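Local coordinates for PROBABLE CHAIN-FATTY-ACID-CoA LIGASE FADD13 (Mycobacterium tuberculosis, PDB 3T5B), which is a probable ligase of the ANL superfamily, carrying an AMP-binding enzyme domain, at residues 2-7 with 73-78; 16-21 with 30-35. All blocks are in the same frame, centred on the assembly; numbering follows the deposited sequence.

Contact 1. Residues 2-7 with 73-78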
ATOM      1  N   LYS A   2      18.452   4.616   3.118  1.00 21.84           N
ATOM      2  CA  LYS A   2      17.276   4.268   3.909  1.00 21.31           C
ATOM      3  C   LYS A   2      16.928   2.795   3.684  1.00 21.02           C
ATOM      4  O   LYS A   2      17.186   2.241   2.617  1.00 23.78           O
ATOM      5  CB  LYS A   2      16.076   5.143   3.513  1.00 19.43           C
ATOM      6  CG  LYS A   2      16.214   6.630   3.830  1.00 20.61           C
ATOM      7  CD  LYS A   2      16.540   6.877   5.311  1.00 17.16           C
ATOM      8  CE  LYS A   2      16.522   8.373   5.661  1.00 15.04           C
ATOM      9  NZ  LYS A   2      17.416   9.200   4.782  1.00 13.93           N
ATOM     10  N   ASN A   3      16.360   2.152   4.692  1.00 20.58           N
ATOM     11  CA  ASN A   3      15.973   0.754   4.562  1.00 20.35           C
ATOM     12  C   ASN A   3      14.664   0.573   5.310  1.00 20.39           C
ATOM     13  O   ASN A   3      14.572   0.857   6.507  1.00 18.14           O
ATOM     14  CB  ASN A   3      17.043  -0.171   5.152  1.00 19.66           C
ATOM     15  CG  ASN A   3      16.705  -1.647   4.977  1.00 21.13           C
ATOM     16  OD1 ASN A   3      15.621  -2.100   5.355  1.00 20.06           O
ATOM     17  ND2 ASN A   3      17.640  -2.405   4.410  1.00 19.61           N
ATOM     18  N   ILE A   4      13.650   0.104   4.597  1.00 19.56           N
ATOM     19  CA  ILE A   4      12.346  -0.095   5.201  1.00 19.39           C
ATOM     20  C   ILE A   4      12.427  -1.081   6.369  1.00 19.77           C
ATOM     21  O   ILE A   4      11.780  -0.882   7.395  1.00 19.39           O
ATOM     22  CB  ILE A   4      11.328  -0.550   4.123  1.00 18.94           C
ATOM     23  CG1 ILE A   4      11.124   0.590   3.115  1.00 19.88           C
ATOM     24  CG2 ILE A   4      10.010  -0.924   4.741  1.00 20.64           C
ATOM     25  CD1 ILE A   4      10.722   1.926   3.744  1.00 15.28           C
ATOM     26  N   GLY A   5      13.238  -2.124   6.228  1.00 19.08           N
ATOM     27  CA  GLY A   5      13.382  -3.090   7.305  1.00 19.99           C
ATOM     28  C   GLY A   5      13.964  -2.483   8.577  1.00 20.21           C
ATOM     29  O   GLY A   5      13.416  -2.669   9.668  1.00 20.17           O
ATOM     30  N   TRP A   6      15.069  -1.752   8.440  1.00 20.81           N
ATOM     31  CA  TRP A   6      15.722  -1.117   9.586  1.00 22.35           C
ATOM     32  C   TRP A   6      14.818  -0.095  10.265  1.00 20.91           C
ATOM     33  O   TRP A   6      14.960   0.182  11.455  1.00 22.46           O
ATOM     34  CB  TRP A   6      17.016  -0.413   9.163  1.00 23.32           C
ATOM     35  CG  TRP A   6      18.029  -1.290   8.494  1.00 26.69           C
ATOM     36  CD1 TRP A   6      18.034  -2.656   8.435  1.00 28.38           C
ATOM     37  CD2 TRP A   6      19.191  -0.855   7.781  1.00 27.87           C
ATOM     38  NE1 TRP A   6      19.128  -3.096   7.727  1.00 28.09           N
ATOM     39  CE2 TRP A   6      19.853  -2.011   7.315  1.00 28.32           C
ATOM     40  CE3 TRP A   6      19.737   0.402   7.493  1.00 28.87           C
ATOM     41  CZ2 TRP A   6      21.035  -1.947   6.572  1.00 29.24           C
ATOM     42  CZ3 TRP A   6      20.915   0.466   6.750  1.00 30.89           C
ATOM     43  CH2 TRP A   6      21.548  -0.703   6.299  1.00 29.86           C
ATOM     44  N   MET A   7      13.894   0.474   9.506  1.00 19.01           N
ATOM     45  CA  MET A   7      12.984   1.453  10.067  1.00 17.90           C
ATOM     46  C   MET A   7      12.048   0.773  11.055  1.00 18.43           C
ATOM     47  O   MET A   7      11.665   1.364  12.064  1.00 18.71           O
ATOM     48  CB  MET A   7      12.168   2.119   8.964  1.00 16.26           C
ATOM     49  CG  MET A   7      11.160   3.111   9.485  1.00 18.10           C
ATOM     50  SD  MET A   7      10.054   3.670   8.195  1.00 22.13           S
ATOM     51  CE  MET A   7       8.798   2.379   8.234  1.00 20.75           C
ATOM     52  N   GLY A  73      10.600  -8.544   6.695  1.00 19.97           N
ATOM     53  CA  GLY A  73      11.740  -9.446   6.760  1.00 17.84           C
ATOM     54  C   GLY A  73      12.452  -9.455   5.411  1.00 17.92           C
ATOM     55  O   GLY A  73      13.683  -9.499   5.351  1.00 18.19           O
ATOM     56  N   ALA A  74      11.678  -9.418   4.325  1.00 16.53           N
ATOM     57  CA  ALA A  74      12.238  -9.386   2.968  1.00 17.37           C
ATOM     58  C   ALA A  74      13.074  -8.108   2.808  1.00 17.67           C
ATOM     59  O   ALA A  74      14.170  -8.128   2.243  1.00 17.62           O
ATOM     60  CB  ALA A  74      11.108  -9.405   1.926  1.00 17.56           C
ATOM     61  N   ALA A  75      12.529  -7.003   3.315  1.00 16.23           N
ATOM     62  CA  ALA A  75      13.180  -5.699   3.286  1.00 15.18           C
ATOM     63  C   ALA A  75      14.544  -5.745   3.965  1.00 15.58           C
ATOM     64  O   ALA A  75      15.514  -5.190   3.459  1.00 15.89           O
ATOM     65  CB  ALA A  75      12.296  -4.671   3.983  1.00 14.85           C
ATOM     66  N   LYS A  76      14.608  -6.398   5.121  1.00 16.21           N
ATOM     67  CA  LYS A  76      15.858  -6.517   5.868  1.00 17.27           C
ATOM     68  C   LYS A  76      16.893  -7.403   5.162  1.00 17.35           C
ATOM     69  O   LYS A  76      18.089  -7.334   5.448  1.00 18.01           O
ATOM     70  CB  LYS A  76      15.585  -7.080   7.268  1.00 16.53           C
ATOM     71  CG  LYS A  76      14.764  -6.161   8.148  1.00 19.23           C
ATOM     72  CD  LYS A  76      14.697  -6.658   9.589  1.00 18.92           C
ATOM     73  CE  LYS A  76      14.010  -5.630  10.483  1.00 19.55           C
ATOM     74  NZ  LYS A  76      13.823  -6.113  11.889  1.00 21.28           N
ATOM     75  N   LEU A  77      16.427  -8.232   4.238  1.00 17.67           N
ATOM     76  CA  LEU A  77      17.301  -9.138   3.505  1.00 17.07           C
ATOM     77  C   LEU A  77      17.729  -8.533   2.188  1.00 17.10           C
ATOM     78  O   LEU A  77      18.682  -9.001   1.566  1.00 18.98           O
ATOM     79  CB  LEU A  77      16.559 -10.439   3.213  1.00 17.79           C
ATOM     80  CG  LEU A  77      17.023 -11.749   3.840  1.00 18.12           C
ATOM     81  CD1 LEU A  77      17.598 -11.547   5.221  1.00 16.70           C
ATOM     82  CD2 LEU A  77      15.829 -12.673   3.874  1.00 18.14           C
ATOM     83  N   GLY A  78      17.010  -7.500   1.760  1.00 15.71           N
ATOM     84  CA  GLY A  78      17.306  -6.872   0.487  1.00 16.06           C
ATOM     85  C   GLY A  78      16.552  -7.635  -0.586  1.00 18.11           C
ATOM     86  O   GLY A  78      16.836  -7.507  -1.783  1.00 18.24           O
TER
HETATM   87  O   HOH W   1      19.454  -5.527   7.016  1.00 33.35           O
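The N-capped first turn of helix 4-14 packs against the last turn of helix 65-77, with G5 on K76. G5 has no side chain, so the K76 chain can run close across its backbone. K76 CG comes to 3.5 Å from G5 CA, and K76 CE lies 3.1 Å from G5 O. CG stands anti to the carbonyl carbon (chi1 -66°) and the chain is extended beyond it, which carries NZ past G5. K76 NZ forms a salt bridge with E148 and hydrogen bonds to the side-chain oxygens of N36 and N40 in helix 32-48. The methyl of A75 packs against the same glycine, its CB 3.5 Å from G5 N, and I4 CB lies 4.2 Å from A75 CB.

N3 is the N-cap. Its OD1 accepts from W6 N at 3.2 Å, with the donor 52° above the carbonyl plane, and more weakly from G5 N. Its ND2 bonds to C153 O, so both ends of the amide are held. Helix 65-77 closes with a Schellman motif at G78, which has positive phi. The two helices are also bridged by a water in the plane of the W6 ring, at its edge. It accepts from W6 NE1 at 2.6 Å and donates to K76 O at 2.8 Å.

Contact 2. Residues 16-21 with 30-35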
ATOM      1  N   PRO A  16       8.991   0.218  21.799  1.00 22.68           N
ATOM      2  CA  PRO A  16       8.915  -1.235  21.963  1.00 23.58           C
ATOM      3  C   PRO A  16       7.596  -1.799  22.471  1.00 25.37           C
ATOM      4  O   PRO A  16       7.201  -2.893  22.076  1.00 26.97           O
ATOM      5  CB  PRO A  16      10.072  -1.540  22.916  1.00 21.94           C
ATOM      6  CG  PRO A  16      10.199  -0.271  23.719  1.00 20.32           C
ATOM      7  CD  PRO A  16      10.063   0.781  22.639  1.00 23.34           C
ATOM      8  N   ARG A  17       6.909  -1.061  23.332  1.00 26.01           N
ATOM      9  CA  ARG A  17       5.665  -1.563  23.887  1.00 26.79           C
ATOM     10  C   ARG A  17       4.421  -0.991  23.243  1.00 26.16           C
ATOM     11  O   ARG A  17       3.307  -1.280  23.676  1.00 24.45           O
ATOM     12  CB  ARG A  17       5.633  -1.321  25.399  1.00 29.96           C
ATOM     13  CG  ARG A  17       6.647  -2.167  26.177  1.00 31.73           C
ATOM     14  CD  ARG A  17       6.629  -1.841  27.667  1.00 34.18           C
ATOM     15  NE  ARG A  17       7.119  -0.492  27.935  1.00 38.48           N
ATOM     16  CZ  ARG A  17       8.363  -0.084  27.686  1.00 38.33           C
ATOM     17  NH1 ARG A  17       9.252  -0.919  27.161  1.00 39.40           N
ATOM     18  NH2 ARG A  17       8.722   1.162  27.965  1.00 39.02           N
ATOM     19  N   LEU A  18       4.599  -0.185  22.204  1.00 26.03           N
ATOM     20  CA  LEU A  18       3.448   0.390  21.525  1.00 25.04           C
ATOM     21  C   LEU A  18       2.773  -0.645  20.642  1.00 24.90           C
ATOM     22  O   LEU A  18       3.430  -1.467  20.002  1.00 26.01           O
ATOM     23  CB  LEU A  18       3.855   1.589  20.669  1.00 23.91           C
ATOM     24  CG  LEU A  18       2.735   2.170  19.794  1.00 21.38           C
ATOM     25  CD1 LEU A  18       1.522   2.539  20.634  1.00 18.06           C
ATOM     26  CD2 LEU A  18       3.267   3.381  19.071  1.00 19.23           C
ATOM     27  N   GLN A  19       1.449  -0.597  20.624  1.00 25.11           N
ATOM     28  CA  GLN A  19       0.651  -1.501  19.818  1.00 24.49           C
ATOM     29  C   GLN A  19       0.940  -1.205  18.350  1.00 24.34           C
ATOM     30  O   GLN A  19       0.897  -0.052  17.918  1.00 23.07           O
ATOM     31  CB  GLN A  19      -0.823  -1.279  20.124  1.00 26.37           C
ATOM     32  CG  GLN A  19      -1.610  -2.551  20.244  1.00 27.91           C
ATOM     33  CD  GLN A  19      -2.761  -2.420  21.207  1.00 27.51           C
ATOM     34  OE1 GLN A  19      -3.589  -1.513  21.088  1.00 31.30           O
ATOM     35  NE2 GLN A  19      -2.829  -3.332  22.166  1.00 27.28           N
ATOM     36  N   ALA A  20       1.225  -2.256  17.589  1.00 23.14           N
ATOM     37  CA  ALA A  20       1.566  -2.118  16.179  1.00 20.61           C
ATOM     38  C   ALA A  20       0.527  -2.692  15.228  1.00 19.86           C
ATOM     39  O   ALA A  20       0.303  -2.158  14.142  1.00 17.53           O
ATOM     40  CB  ALA A  20       2.914  -2.785  15.925  1.00 17.09           C
ATOM     41  N   TYR A  21      -0.093  -3.790  15.643  1.00 21.34           N
ATOM     42  CA  TYR A  21      -1.079  -4.482  14.821  1.00 20.59           C
ATOM     43  C   TYR A  21      -2.177  -5.040  15.708  1.00 21.88           C
ATOM     44  O   TYR A  21      -1.911  -5.854  16.600  1.00 20.90           O
ATOM     45  CB  TYR A  21      -0.399  -5.646  14.091  1.00 19.74           C
ATOM     46  CG  TYR A  21      -1.109  -6.167  12.857  1.00 20.06           C
ATOM     47  CD1 TYR A  21      -0.817  -5.648  11.598  1.00 18.04           C
ATOM     48  CD2 TYR A  21      -2.061  -7.189  12.947  1.00 19.78           C
ATOM     49  CE1 TYR A  21      -1.445  -6.130  10.451  1.00 20.08           C
ATOM     50  CE2 TYR A  21      -2.700  -7.680  11.806  1.00 20.26           C
ATOM     51  CZ  TYR A  21      -2.386  -7.143  10.558  1.00 21.27           C
ATOM     52  OH  TYR A  21      -3.013  -7.603   9.419  1.00 20.12           O
ATOM     53  N   MET A  30      -0.466  -7.243  18.449  1.00 29.74           N
ATOM     54  CA  MET A  30       0.971  -7.283  18.633  1.00 29.62           C
ATOM     55  C   MET A  30       1.617  -5.928  18.848  1.00 29.29           C
ATOM     56  O   MET A  30       1.095  -4.890  18.440  1.00 28.12           O
ATOM     57  CB  MET A  30       1.635  -7.976  17.442  1.00 31.76           C
ATOM     58  CG  MET A  30       1.314  -9.456  17.333  1.00 31.88           C
ATOM     59  SD  MET A  30       2.252 -10.224  16.016  1.00 36.03           S
ATOM     60  CE  MET A  30       3.914 -10.017  16.641  1.00 32.30           C
ATOM     61  N   THR A  31       2.769  -5.960  19.501  1.00 27.92           N
ATOM     62  CA  THR A  31       3.533  -4.762  19.784  1.00 27.37           C
ATOM     63  C   THR A  31       4.546  -4.576  18.678  1.00 24.36           C
ATOM     64  O   THR A  31       4.818  -5.495  17.918  1.00 24.30           O
ATOM     65  CB  THR A  31       4.331  -4.901  21.082  1.00 28.17           C
ATOM     66  OG1 THR A  31       3.512  -5.484  22.098  1.00 33.88           O
ATOM     67  CG2 THR A  31       4.765  -3.554  21.547  1.00 31.57           C
ATOM     68  N   TYR A  32       5.118  -3.384  18.597  1.00 23.83           N
ATOM     69  CA  TYR A  32       6.132  -3.129  17.594  1.00 22.45           C
ATOM     70  C   TYR A  32       7.325  -4.027  17.851  1.00 21.98           C
ATOM     71  O   TYR A  32       7.876  -4.604  16.918  1.00 21.94           O
ATOM     72  CB  TYR A  32       6.547  -1.657  17.612  1.00 19.72           C
ATOM     73  CG  TYR A  32       5.739  -0.854  16.629  1.00 17.45           C
ATOM     74  CD1 TYR A  32       5.890  -1.061  15.261  1.00 16.01           C
ATOM     75  CD2 TYR A  32       4.771   0.045  17.055  1.00 15.42           C
ATOM     76  CE1 TYR A  32       5.098  -0.401  14.348  1.00 16.67           C
ATOM     77  CE2 TYR A  32       3.966   0.713  16.140  1.00 15.03           C
ATOM     78  CZ  TYR A  32       4.139   0.480  14.788  1.00 15.14           C
ATOM     79  OH  TYR A  32       3.354   1.115  13.863  1.00 16.05           O
ATOM     80  N   ALA A  33       7.711  -4.156  19.118  1.00 21.72           N
ATOM     81  CA  ALA A  33       8.846  -4.997  19.476  1.00 22.89           C
ATOM     82  C   ALA A  33       8.596  -6.411  18.977  1.00 23.84           C
ATOM     83  O   ALA A  33       9.485  -7.047  18.417  1.00 25.77           O
ATOM     84  CB  ALA A  33       9.044  -5.009  20.988  1.00 20.88           C
ATOM     85  N   GLN A  34       7.373  -6.889  19.180  1.00 24.41           N
ATOM     86  CA  GLN A  34       6.989  -8.238  18.768  1.00 25.50           C
ATOM     87  C   GLN A  34       6.869  -8.396  17.260  1.00 23.95           C
ATOM     88  O   GLN A  34       7.235  -9.431  16.708  1.00 23.39           O
ATOM     89  CB  GLN A  34       5.658  -8.628  19.412  1.00 24.53           C
ATOM     90  CG  GLN A  34       5.660  -8.587  20.919  1.00 26.82           C
ATOM     91  CD  GLN A  34       4.292  -8.887  21.485  1.00 29.90           C
ATOM     92  OE1 GLN A  34       3.291  -8.258  21.112  1.00 29.59           O
ATOM     93  NE2 GLN A  34       4.235  -9.849  22.391  1.00 33.38           N
ATOM     94  N   MET A  35       6.330  -7.375  16.602  1.00 23.60           N
ATOM     95  CA  MET A  35       6.172  -7.415  15.156  1.00 24.39           C
ATOM     96  C   MET A  35       7.554  -7.474  14.486  1.00 24.50           C
ATOM     97  O   MET A  35       7.742  -8.185  13.489  1.00 24.11           O
ATOM     98  CB  MET A  35       5.392  -6.184  14.684  1.00 25.14           C
ATOM     99  CG  MET A  35       5.118  -6.174  13.195  1.00 28.34           C
ATOM    100  SD  MET A  35       3.996  -4.859  12.713  1.00 29.10           S
ATOM    101  CE  MET A  35       2.511  -5.790  12.504  1.00 29.69           C
TER
HETATM  102  O   HOH W   2       2.148  -1.290  11.973  1.00 22.45           O
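M30 O is gripped by two backbone donors from the facing strand. A20 N bonds to it at 2.8 Å, in the carbonyl plane. Y21 N bonds to it at 3.2 Å, tilted 33° from that plane. M30 N answers with a bond to Y21 O at 2.7 Å. Two residues thus face one, and the register shifts between Q19 and Y21.

Further along, the first turn of helix 32-48 takes over the pairing. Y32 N donates to L18 O at 2.9 Å, nearly along the C=O axis.

The Y32 ring carries much of the apolar contact. A20 CB sits over the centre of one face, 3.3 Å from the ring centroid and only 4° off the normal, a CH-pi contact. L18 lies alongside Y32, pointing the same way, with its CG 4.0 Å from Y32 CD2. The phenol oxygen of Y32 bonds to V223 O. A water donates to both Y32 OH and A20 O.

M35 packs beside the A20 methyl. Its CG is anti to the backbone N (chi1 -177°) and the chain bends at the end. This brings SD near that methyl and CE tightly against Y21 CB, at 3.3 Å.

T31 is at the N-cap position, but its side chain makes no capping bond. Instead Q34 OE1 accepts from T31 N, on a lone pair, and also from the T31 hydroxyl, which comes in from above the amide plane. This ties the helix start to the strand end.

A20 pairs on its other side with L225 of strand 224-227. A20 and Y21 opposite M30 form a classic beta bulge in the hairpin of strands 19-23 and 28-31, at the edge of the mixed sheet.

Contact 2 is nested inside the chain loop that contact 1 closes. Their centres are about 17 Å apart and their nearest atoms about 7 Å, so they do not touch. Three helices connect them. Helix 4-14 starts in contact 1, and its L8 and R11 touch Y32 of contact 2. Helix 65-77 ends in contact 1, while two of its earlier residues reach contact 2: V65 touches Y21, M30 and M35, and C69 touches M35. Helix 32-48 begins in contact 2; further on, A43, L46 and T47 pack against L77. The two contacts thus share three helices, with contact 2 at the edge of the mixed sheet.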